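Long-range contacts in acetyltransferase, GNAT family (Streptococcus pneumoniae, PDB 2ATR), which is of unknown specific function but, as a member of the GNAT family, probably transfers an acetyl group from acetyl-coenzyme A to an unidentified acceptor: residues Val54-Leu59 / Val69-Val74; Ile4-Ile9 / Ser41-Leu46. All coordinates share one frame; numbering follows the deposited sequence.

Contact 1. Residues Val54-Leu59 / Val69-Val74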
ATOM      1  N   VAL A  54      -4.673 -12.852  -0.545  1.00 30.25           N
ATOM      2  CA  VAL A  54      -3.808 -12.749  -1.737  1.00 30.37           C
ATOM      3  C   VAL A  54      -3.220 -11.314  -1.941  1.00 30.38           C
ATOM      4  O   VAL A  54      -2.390 -11.106  -2.792  1.00 31.47           O
ATOM      5  CB  VAL A  54      -4.427 -13.424  -3.044  1.00 29.21           C
ATOM      6  CG1 VAL A  54      -4.916 -14.866  -2.705  1.00 28.66           C
ATOM      7  CG2 VAL A  54      -5.587 -12.630  -3.741  1.00 28.45           C
ATOM      8  N   GLY A  55      -3.654 -10.348  -1.138  1.00 29.98           N
ATOM      9  CA  GLY A  55      -3.255  -8.943  -1.391  1.00 28.81           C
ATOM     10  C   GLY A  55      -3.535  -8.141  -0.166  1.00 29.09           C
ATOM     11  O   GLY A  55      -4.377  -8.545   0.651  1.00 27.83           O
ATOM     12  N   LEU A  56      -2.787  -7.035   0.006  1.00 27.31           N
ATOM     13  CA  LEU A  56      -2.956  -6.145   1.137  1.00 27.38           C
ATOM     14  C   LEU A  56      -2.650  -4.696   0.684  1.00 26.20           C
ATOM     15  O   LEU A  56      -1.804  -4.484  -0.183  1.00 24.49           O
ATOM     16  CB  LEU A  56      -2.039  -6.577   2.316  1.00 27.29           C
ATOM     17  CG  LEU A  56      -1.815  -5.700   3.560  1.00 30.79           C
ATOM     18  CD1 LEU A  56      -1.452  -6.552   4.801  1.00 27.09           C
ATOM     19  CD2 LEU A  56      -0.701  -4.625   3.269  1.00 27.19           C
ATOM     20  N   ILE A  57      -3.367  -3.739   1.242  1.00 25.37           N
ATOM     21  CA  ILE A  57      -2.960  -2.302   1.159  1.00 25.79           C
ATOM     22  C   ILE A  57      -2.975  -1.770   2.573  1.00 26.36           C
ATOM     23  O   ILE A  57      -3.824  -2.163   3.370  1.00 26.00           O
ATOM     24  CB  ILE A  57      -3.792  -1.435   0.161  1.00 26.32           C
ATOM     25  CG1 ILE A  57      -3.212   0.039   0.026  1.00 21.75           C
ATOM     26  CG2 ILE A  57      -5.285  -1.423   0.597  1.00 23.00           C
ATOM     27  CD1 ILE A  57      -3.874   0.824  -1.176  1.00 23.59           C
ATOM     28  N   ARG A  58      -1.988  -0.943   2.912  1.00 25.58           N
ATOM     29  CA  ARG A  58      -1.882  -0.362   4.219  1.00 25.89           C
ATOM     30  C   ARG A  58      -1.509   1.130   4.083  1.00 26.63           C
ATOM     31  O   ARG A  58      -0.482   1.521   3.493  1.00 26.26           O
ATOM     32  CB  ARG A  58      -0.813  -1.083   5.052  1.00 26.19           C
ATOM     33  CG  ARG A  58      -0.730  -0.678   6.468  1.00 28.72           C
ATOM     34  CD  ARG A  58       0.106  -1.663   7.284  1.00 24.73           C
ATOM     35  NE  ARG A  58       1.556  -1.516   7.089  1.00 23.68           N
ATOM     36  CZ  ARG A  58       2.346  -0.636   7.698  1.00 24.56           C
ATOM     37  NH1 ARG A  58       1.869   0.336   8.491  1.00 22.41           N
ATOM     38  NH2 ARG A  58       3.643  -0.691   7.472  1.00 25.81           N
ATOM     39  N   LEU A  59      -2.378   1.967   4.624  1.00 27.13           N
ATOM     40  CA  LEU A  59      -2.160   3.425   4.596  1.00 26.52           C
ATOM     41  C   LEU A  59      -1.776   3.908   5.956  1.00 24.94           C
ATOM     42  O   LEU A  59      -2.253   3.377   6.947  1.00 26.69           O
ATOM     43  CB  LEU A  59      -3.431   4.135   4.152  1.00 25.67           C
ATOM     44  CG  LEU A  59      -4.162   3.755   2.873  1.00 27.06           C
ATOM     45  CD1 LEU A  59      -5.265   4.769   2.675  1.00 27.70           C
ATOM     46  CD2 LEU A  59      -3.259   3.730   1.692  1.00 24.86           C
ATOM     47  N   VAL A  69       0.593   5.793   1.074  1.00 25.38           N
ATOM     48  CA  VAL A  69       0.301   4.402   0.689  1.00 25.50           C
ATOM     49  C   VAL A  69       1.564   3.653   1.091  1.00 25.69           C
ATOM     50  O   VAL A  69       2.598   3.724   0.407  1.00 23.95           O
ATOM     51  CB  VAL A  69       0.008   4.179  -0.856  1.00 25.76           C
ATOM     52  CG1 VAL A  69      -0.164   2.638  -1.134  1.00 25.75           C
ATOM     53  CG2 VAL A  69      -1.276   4.891  -1.310  1.00 26.51           C
ATOM     54  N   GLN A  70       1.525   3.030   2.264  1.00 26.37           N
ATOM     55  CA  GLN A  70       2.737   2.442   2.842  1.00 24.97           C
ATOM     56  C   GLN A  70       3.051   1.042   2.272  1.00 25.33           C
ATOM     57  O   GLN A  70       4.174   0.797   1.796  1.00 24.91           O
ATOM     58  CB  GLN A  70       2.619   2.449   4.354  1.00 26.84           C
ATOM     59  CG  GLN A  70       3.763   1.753   5.122  1.00 27.28           C
ATOM     60  CD  GLN A  70       5.149   2.314   4.761  1.00 31.06           C
ATOM     61  OE1 GLN A  70       5.282   3.468   4.379  1.00 33.63           O
ATOM     62  NE2 GLN A  70       6.162   1.473   4.835  1.00 31.60           N
ATOM     63  N   ASP A  71       2.077   0.135   2.272  1.00 24.70           N
ATOM     64  CA  ASP A  71       2.267  -1.212   1.661  1.00 26.23           C
ATOM     65  C   ASP A  71       1.191  -1.409   0.634  1.00 26.03           C
ATOM     66  O   ASP A  71       0.005  -1.090   0.890  1.00 27.23           O
ATOM     67  CB  ASP A  71       2.174  -2.387   2.682  1.00 26.12           C
ATOM     68  CG  ASP A  71       3.180  -2.295   3.817  1.00 28.12           C
ATOM     69  OD1 ASP A  71       4.344  -1.869   3.604  1.00 27.23           O
ATOM     70  OD2 ASP A  71       2.809  -2.691   4.942  1.00 28.58           O
ATOM     71  N   LEU A  72       1.577  -1.864  -0.544  1.00 26.50           N
ATOM     72  CA  LEU A  72       0.644  -2.394  -1.520  1.00 26.29           C
ATOM     73  C   LEU A  72       1.214  -3.708  -2.071  1.00 27.97           C
ATOM     74  O   LEU A  72       2.244  -3.711  -2.781  1.00 26.37           O
ATOM     75  CB  LEU A  72       0.399  -1.423  -2.668  1.00 26.38           C
ATOM     76  CG  LEU A  72      -0.596  -1.847  -3.759  1.00 26.88           C
ATOM     77  CD1 LEU A  72      -1.987  -2.135  -3.145  1.00 23.75           C
ATOM     78  CD2 LEU A  72      -0.723  -0.791  -4.867  1.00 27.26           C
ATOM     79  N   ILE A  73       0.559  -4.811  -1.745  1.00 27.48           N
ATOM     80  CA  ILE A  73       1.105  -6.130  -2.085  1.00 29.55           C
ATOM     81  C   ILE A  73       0.012  -6.939  -2.724  1.00 30.24           C
ATOM     82  O   ILE A  73      -1.093  -6.999  -2.185  1.00 30.76           O
ATOM     83  CB  ILE A  73       1.619  -6.909  -0.839  1.00 29.34           C
ATOM     84  CG1 ILE A  73       2.739  -6.141  -0.152  1.00 32.73           C
ATOM     85  CG2 ILE A  73       2.116  -8.308  -1.241  1.00 31.40           C
ATOM     86  CD1 ILE A  73       3.110  -6.669   1.187  1.00 31.95           C
ATOM     87  N   VAL A  74       0.296  -7.497  -3.898  1.00 30.55           N
ATOM     88  CA  VAL A  74      -0.472  -8.608  -4.444  1.00 30.91           C
ATOM     89  C   VAL A  74       0.523  -9.791  -4.661  1.00 32.04           C
ATOM     90  O   VAL A  74       1.692  -9.585  -5.070  1.00 30.97           O
ATOM     91  CB  VAL A  74      -1.173  -8.258  -5.752  1.00 30.16           C
ATOM     92  CG1 VAL A  74      -2.032  -9.454  -6.241  1.00 31.12           C
ATOM     93  CG2 VAL A  74      -2.072  -7.051  -5.587  1.00 32.95           C
TER
HETATM   94  O   HOH W   1       5.950  -1.546   5.815  1.00 34.42           O
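Leu-56 and Ile-73 form a hydrogen-bonded pair in a hairpin whose strand segments run antiparallel, at 171°, with axes 4.6 Å apart. Their two bonds run Leu-56 N to Ile-73 O (2.8 Å) and Ile-73 N to Leu-56 O. At Arg-58 the ladder slips by one residue: Gln-70 and Asp-71 both face Arg-58, a classic beta bulge, and Arg-58 O accepts from Gln-70 N (2.8 Å) and Asp-71 N (3.2 Å).

On the same face as Leu-56, Arg-58 lies beside Asp-71 in a salt bridge. NE of Arg-58 meets OD2 of Asp-71 at 2.7 Å from 45° above the carboxylate plane, and Tyr-19 OH also bonds that oxygen. The bend at chi3 (77°) turns the guanidinium over Gln-70, whose CG stands 3.3 Å above its plane. One water joins Arg-58 NH2, Gln-70 NE2 and Asp-71 OD1, tying the three polar ends together.

The other face is apolar: Ile-57 CB touches Leu-72 CD1 at 3.8 Å, and Leu-59 CD2 reaches Val-69 CG2 at the same distance. Helix 83-92 packs on Ile-57 and Leu-72, helix 12-20 on Leu-56 and Ile-73, while strand 43-49 continues the sheet beyond 54-59.

Contact 2. Residues Ile4-Ile9 / Ser41-Leu46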
ATOM      1  N   ILE A   4     -12.654  -7.640  -1.730  1.00 37.60           N
ATOM      2  CA  ILE A   4     -11.883  -6.580  -1.077  1.00 37.73           C
ATOM      3  C   ILE A   4     -12.599  -6.287   0.227  1.00 38.17           C
ATOM      4  O   ILE A   4     -13.780  -5.867   0.218  1.00 37.69           O
ATOM      5  CB  ILE A   4     -11.712  -5.322  -1.970  1.00 37.08           C
ATOM      6  CG1 ILE A   4     -11.181  -5.665  -3.398  1.00 35.26           C
ATOM      7  CG2 ILE A   4     -10.935  -4.189  -1.229  1.00 35.77           C
ATOM      8  CD1 ILE A   4      -9.772  -6.331  -3.516  1.00 30.39           C
ATOM      9  N   LYS A   5     -11.886  -6.542   1.327  1.00 37.80           N
ATOM     10  CA  LYS A   5     -12.412  -6.404   2.683  1.00 38.80           C
ATOM     11  C   LYS A   5     -11.568  -5.500   3.576  1.00 38.40           C
ATOM     12  O   LYS A   5     -10.336  -5.701   3.741  1.00 37.08           O
ATOM     13  CB  LYS A   5     -12.614  -7.778   3.342  1.00 38.95           C
ATOM     14  CG  LYS A   5     -14.031  -8.326   3.112  1.00 42.79           C
ATOM     15  CD  LYS A   5     -14.204  -9.782   3.601  1.00 47.04           C
ATOM     16  CE  LYS A   5     -15.651 -10.313   3.333  1.00 49.80           C
ATOM     17  NZ  LYS A   5     -16.523 -10.287   4.545  1.00 50.36           N
ATOM     18  N   LYS A   6     -12.239  -4.475   4.114  1.00 38.49           N
ATOM     19  CA  LYS A   6     -11.700  -3.635   5.163  1.00 39.72           C
ATOM     20  C   LYS A   6     -11.488  -4.426   6.422  1.00 40.86           C
ATOM     21  O   LYS A   6     -12.372  -5.158   6.860  1.00 38.72           O
ATOM     22  CB  LYS A   6     -12.646  -2.475   5.485  1.00 40.35           C
ATOM     23  CG  LYS A   6     -11.959  -1.379   6.210  1.00 41.91           C
ATOM     24  CD  LYS A   6     -12.868  -0.152   6.264  1.00 47.12           C
ATOM     25  CE  LYS A   6     -12.226   0.958   7.054  1.00 46.83           C
ATOM     26  NZ  LYS A   6     -11.850   0.511   8.412  1.00 49.49           N
ATOM     27  N   GLN A   7     -10.334  -4.190   7.036  1.00 42.48           N
ATOM     28  CA  GLN A   7      -9.866  -4.888   8.224  1.00 45.28           C
ATOM     29  C   GLN A   7      -9.665  -3.944   9.398  1.00 46.66           C
ATOM     30  O   GLN A   7      -9.026  -2.896   9.238  1.00 48.10           O
ATOM     31  CB  GLN A   7      -8.510  -5.495   7.886  1.00 46.06           C
ATOM     32  CG  GLN A   7      -8.261  -6.807   8.506  1.00 47.82           C
ATOM     33  CD  GLN A   7      -9.062  -7.933   7.884  1.00 47.91           C
ATOM     34  OE1 GLN A   7      -9.210  -8.992   8.506  1.00 47.32           O
ATOM     35  NE2 GLN A   7      -9.574  -7.724   6.657  1.00 47.33           N
ATOM     36  N   GLU A   8     -10.179  -4.307  10.575  1.00 47.20           N
ATOM     37  CA  GLU A   8      -9.988  -3.509  11.789  1.00 48.96           C
ATOM     38  C   GLU A   8      -8.791  -4.006  12.634  1.00 48.60           C
ATOM     39  O   GLU A   8      -7.929  -3.234  13.033  1.00 48.38           O
ATOM     40  CB  GLU A   8     -11.284  -3.451  12.615  1.00 50.45           C
ATOM     41  CG  GLU A   8     -12.301  -4.568  12.288  1.00 54.45           C
ATOM     42  CD  GLU A   8     -13.676  -4.297  12.893  1.00 60.78           C
ATOM     43  OE1 GLU A   8     -14.209  -3.167  12.698  1.00 64.71           O
ATOM     44  OE2 GLU A   8     -14.225  -5.214  13.560  1.00 64.36           O
ATOM     45  N   ILE A   9      -8.735  -5.301  12.884  1.00 48.09           N
ATOM     46  CA  ILE A   9      -7.543  -5.896  13.470  1.00 47.43           C
ATOM     47  C   ILE A   9      -6.866  -6.828  12.456  1.00 46.41           C
ATOM     48  O   ILE A   9      -7.489  -7.758  11.906  1.00 45.73           O
ATOM     49  CB  ILE A   9      -7.840  -6.633  14.798  1.00 48.28           C
ATOM     50  CG1 ILE A   9      -8.528  -5.709  15.815  1.00 49.30           C
ATOM     51  CG2 ILE A   9      -6.542  -7.214  15.406  1.00 48.32           C
ATOM     52  CD1 ILE A   9      -9.378  -6.499  16.892  1.00 52.05           C
ATOM     53  N   SER A  41      -1.851   1.978  11.940  1.00 31.14           N
ATOM     54  CA  SER A  41      -2.084   2.399  10.585  1.00 31.79           C
ATOM     55  C   SER A  41      -3.445   3.068  10.551  1.00 31.69           C
ATOM     56  O   SER A  41      -4.217   2.926  11.484  1.00 31.39           O
ATOM     57  CB  SER A  41      -2.070   1.201   9.643  1.00 29.71           C
ATOM     58  OG  SER A  41      -0.822   0.528   9.779  1.00 30.67           O
ATOM     59  N   LEU A  42      -3.716   3.787   9.473  1.00 31.77           N
ATOM     60  CA  LEU A  42      -4.995   4.467   9.283  1.00 31.42           C
ATOM     61  C   LEU A  42      -6.046   3.440   8.841  1.00 31.03           C
ATOM     62  O   LEU A  42      -7.182   3.443   9.332  1.00 28.28           O
ATOM     63  CB  LEU A  42      -4.870   5.557   8.213  1.00 30.73           C
ATOM     64  CG  LEU A  42      -4.168   6.868   8.564  1.00 33.23           C
ATOM     65  CD1 LEU A  42      -3.885   7.604   7.260  1.00 30.52           C
ATOM     66  CD2 LEU A  42      -5.057   7.744   9.499  1.00 30.00           C
ATOM     67  N   VAL A  43      -5.650   2.579   7.919  1.00 29.57           N
ATOM     68  CA  VAL A  43      -6.556   1.644   7.287  1.00 29.62           C
ATOM     69  C   VAL A  43      -5.792   0.478   6.677  1.00 30.18           C
ATOM     70  O   VAL A  43      -4.686   0.650   6.183  1.00 26.59           O
ATOM     71  CB  VAL A  43      -7.444   2.335   6.228  1.00 31.25           C
ATOM     72  CG1 VAL A  43      -6.845   2.259   4.854  1.00 27.03           C
ATOM     73  CG2 VAL A  43      -8.826   1.775   6.246  1.00 32.61           C
ATOM     74  N   ILE A  44      -6.399  -0.702   6.723  1.00 20.00           N
ATOM     75  CA  ILE A  44      -5.935  -1.862   5.968  1.00 20.00           C
ATOM     76  C   ILE A  44      -7.077  -2.551   5.244  1.00 20.00           C
ATOM     77  O   ILE A  44      -8.099  -2.823   5.836  1.00 29.97           O
ATOM     78  CB  ILE A  44      -5.215  -2.858   6.884  1.00 20.00           C
ATOM     79  CG1 ILE A  44      -3.986  -2.222   7.515  1.00 20.00           C
ATOM     80  CG2 ILE A  44      -4.845  -4.109   6.129  1.00 20.00           C
ATOM     81  CD1 ILE A  44      -3.547  -2.893   8.761  1.00 20.00           C
ATOM     82  N   TYR A  45      -6.887  -2.823   3.963  1.00 27.80           N
ATOM     83  CA  TYR A  45      -7.778  -3.696   3.207  1.00 27.86           C
ATOM     84  C   TYR A  45      -7.034  -4.954   2.759  1.00 28.63           C
ATOM     85  O   TYR A  45      -5.862  -4.886   2.428  1.00 24.52           O
ATOM     86  CB  TYR A  45      -8.355  -2.964   1.987  1.00 28.33           C
ATOM     87  CG  TYR A  45      -9.402  -1.910   2.308  1.00 30.01           C
ATOM     88  CD1 TYR A  45     -10.731  -2.113   2.002  1.00 30.98           C
ATOM     89  CD2 TYR A  45      -9.054  -0.722   2.914  1.00 26.56           C
ATOM     90  CE1 TYR A  45     -11.668  -1.178   2.295  1.00 32.11           C
ATOM     91  CE2 TYR A  45      -9.981   0.216   3.211  1.00 27.73           C
ATOM     92  CZ  TYR A  45     -11.293  -0.010   2.902  1.00 33.08           C
ATOM     93  OH  TYR A  45     -12.226   0.943   3.191  1.00 34.76           O
ATOM     94  N   LEU A  46      -7.724  -6.092   2.751  1.00 26.21           N
ATOM     95  CA  LEU A  46      -7.161  -7.320   2.175  1.00 27.75           C
ATOM     96  C   LEU A  46      -7.889  -7.694   0.906  1.00 27.76           C
ATOM     97  O   LEU A  46      -9.081  -7.367   0.758  1.00 29.82           O
ATOM     98  CB  LEU A  46      -7.237  -8.496   3.149  1.00 26.42           C
ATOM     99  CG  LEU A  46      -6.592  -8.229   4.496  1.00 28.64           C
ATOM    100  CD1 LEU A  46      -6.747  -9.482   5.353  1.00 31.64           C
ATOM    101  CD2 LEU A  46      -5.092  -7.860   4.291  1.00 27.14           C
TER
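Lys-6 lays its aliphatic chain over one face of the Tyr-45 ring. Its CG stands 4.0 Å from the ring centroid and 24° off the normal, the geometry of a CH-pi contact, and CB of Lys-6 also covers that face. With CG anti to the backbone N (chi1 -162°) and the next two torsions extended, the chain runs past the phenol, CD approaching Tyr-45 OH to 3.3 Å. CE of Lys-6 then meets CG2 of Val-43 at 3.6 Å, the two side chains crossing at about a right angle. The tyrosine hydroxyl has its hydrogen-bond partner elsewhere, in Asn-94 OD1. Ile-4 adds a further apolar touch to the ring, its CG2 lying 3.8 Å from Tyr-45 CD1.

The backbones form an antiparallel ladder between the outermost strand 2-7 and strand 43-49, the first two strands of the mixed GNAT sheet. The short segments are inclined at 148°, so the pairing is appreciably twisted. Lys-5 and Leu-46 exchange two bonds: Lys-5 N to Leu-46 O at 3.0 Å, and Leu-46 N to Lys-5 O at 2.8 Å. Gln-7 N also donates to Ile-44 O.

On the face away from Tyr-45, Gln-7 bends at chi2 and brings its amide obliquely against Leu-46, with NE2 3.6 Å from CD1 of the leucine. Leu-46 in turn packs on Leu-56 of strand 52-61, whereas Ile-4 and Tyr-45 both rest against helix 83-92 at Glu-90.

How the contacts relate
From the N terminus, the chain enters contact 2 through 4-9, passes helices 12-20 and 33-38, and returns at 41-46 to close a loop with 31 intervening residues. Contact 1 follows in series: 54-59 turns through nine residues to 69-74, a local hairpin closure. The two loops therefore neither nest nor cross. Strands 43-49 and 52-61, adjacent in chain and sheet, connect them, with contact centres about 10 Å apart. The seam is direct: Leu-59 O and Leu-42 N are 2.9 Å apart, a probable hydrogen bond, and Arg-58 NH1 bonds Ser-41 OG. Together the contacts join the first four strands of the sheet.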